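Local atomic coordinates of flagellar hook protein FlgE (Caulobacter crescentus CB15, PDB entry 5AY6), a protein that forms the flagellar hook, the curved universal joint that probably transmits torque from the rotary motor to the filament. Residues V69-K72 with I77-T80. Sequence-based numbering, arbitrary orientation.
Sequences VDIK and IVAT
Ile71 is opposed by two residues at once, Val78 and Ala79, which defines a classic beta bulge in this antiparallel hairpin. The evidence lies in the backbone bonds: Ile71 O accepts a hydrogen bond from Val78 N at 2.9 Å, nearly in line with its C=O. A second, weak bond reaches the same oxygen, Ile71 O, from Ala79 N at 3.4 Å. In return Ile71 N donates almost straight (170°) to Ala79 O at 2.8 Å. Past the bulge the register slips by one residue, and Lys72 pairs with Ile77 without backbone bonds between them.

On the face carrying Asp70, Lys72, Ile77 and Thr80, Thr80 OG1 sits between two oxygens of the other strand, 2.6 Å from Asp70 OD1 and 3.0 Å from Val69 O. Its chi1 of -173° swings OG1 toward the neighbouring strand, where Asp70 runs alongside Thr80 in the same direction. Farther along, the extended Lys72 chain slants across Ile77, bringing Lys72 CE to 3.7 Å from Ile77 CG1, while Ile77 CD1 reaches 4.0 Å from Asp70 OD1. With an alanine at Ile77, the Lys72 methylenes would probably lose the apolar chain they lie across, and the side of Asp70 OD1 approached by CD1 would be left uncovered. The reverse face is apolar: Ile71 CB meets Ala79 CB at 4.1 Å.

Further out, Ile71 packs on Tyr48 and Val50 of strand 45-53 and on Leu126 and Ile128, whereas Ala79 leans on Ile97. Strands 64-73 and 76-86 are the third and fourth of five strands in an antiparallel sheet in the FlgE third-domain region, flanked by 45-53 and 92-99, with Asp70 and Lys72 bonded through their backbones to strand 45-53 and Thr80 to Asp98 of strand 92-99.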
loop_
_atom_site.group_PDB
_atom_site.type_symbol
_atom_site.label_atom_id
_atom_site.label_comp_id
_atom_site.label_asym_id
_atom_site.label_seq_id
_atom_site.Cartn_x
_atom_site.Cartn_y
_atom_site.Cartn_z
ATOM N N VAL A 69 -4.251 9.667 -8.614
ATOM C CA VAL A 69 -3.841 11.032 -8.928
ATOM C C VAL A 69 -4.777 12.069 -8.316
ATOM O O VAL A 69 -6.000 11.967 -8.447
ATOM C CB VAL A 69 -3.789 11.276 -10.452
ATOM C CG1 VAL A 69 -3.430 12.728 -10.748
ATOM C CG2 VAL A 69 -2.803 10.338 -11.120
ATOM N N ASP A 70 -4.195 13.064 -7.648
ATOM C CA ASP A 70 -4.939 14.240 -7.201
ATOM C C ASP A 70 -4.398 15.486 -7.890
ATOM O O ASP A 70 -3.183 15.686 -7.960
ATOM C CB ASP A 70 -4.850 14.420 -5.683
ATOM C CG ASP A 70 -5.582 13.335 -4.916
ATOM O OD1 ASP A 70 -6.748 13.039 -5.259
ATOM O OD2 ASP A 70 -4.986 12.787 -3.967
ATOM N N ILE A 71 -5.296 16.320 -8.403
ATOM C CA ILE A 71 -4.905 17.625 -8.932
ATOM C C ILE A 71 -5.384 18.706 -7.970
ATOM O O ILE A 71 -6.581 18.806 -7.679
ATOM C CB ILE A 71 -5.484 17.891 -10.329
ATOM C CG1 ILE A 71 -5.279 16.677 -11.238
ATOM C CG2 ILE A 71 -4.844 19.137 -10.931
ATOM C CD1 ILE A 71 -3.833 16.340 -11.478
ATOM N N LYS A 72 -4.451 19.504 -7.468
ATOM C CA LYS A 72 -4.781 20.476 -6.437
ATOM C C LYS A 72 -4.493 21.908 -6.875
ATOM O O LYS A 72 -3.525 22.175 -7.592
ATOM C CB LYS A 72 -4.019 20.161 -5.148
ATOM C CG LYS A 72 -4.338 18.794 -4.558
ATOM C CD LYS A 72 -3.705 18.627 -3.185
ATOM C CE LYS A 72 -4.029 17.272 -2.579
ATOM N NZ LYS A 72 -3.511 17.154 -1.185
ATOM N N ILE A 77 -8.402 20.037 -3.788
ATOM C CA ILE A 77 -8.513 19.062 -4.868
ATOM C C ILE A 77 -9.602 19.477 -5.853
ATOM O O ILE A 77 -10.774 19.560 -5.491
ATOM C CB ILE A 77 -8.807 17.653 -4.320
ATOM C CG1 ILE A 77 -7.669 17.197 -3.404
ATOM C CG2 ILE A 77 -9.025 16.663 -5.454
ATOM C CD1 ILE A 77 -7.938 15.891 -2.693
ATOM N N VAL A 78 -9.216 19.758 -7.094
ATOM C CA VAL A 78 -10.195 20.117 -8.117
ATOM C C VAL A 78 -10.510 18.932 -9.030
ATOM O O VAL A 78 -11.537 18.919 -9.701
ATOM C CB VAL A 78 -9.716 21.304 -8.980
ATOM C CG1 VAL A 78 -9.438 22.514 -8.105
ATOM C CG2 VAL A 78 -8.483 20.929 -9.777
ATOM N N ALA A 79 -9.621 17.941 -9.050
ATOM C CA ALA A 79 -9.801 16.764 -9.896
ATOM C C ALA A 79 -9.031 15.578 -9.330
ATOM O O ALA A 79 -7.971 15.745 -8.728
ATOM C CB ALA A 79 -9.358 17.054 -11.322
ATOM N N THR A 80 -9.560 14.379 -9.533
ATOM C CA THR A 80 -8.954 13.192 -8.947
ATOM C C THR A 80 -9.374 11.930 -9.694
ATOM O O THR A 80 -10.399 11.915 -10.378
ATOM C CB THR A 80 -9.324 13.064 -7.449
ATOM O OG1 THR A 80 -8.589 11.990 -6.847
ATOM C CG2 THR A 80 -10.818 12.814 -7.279
#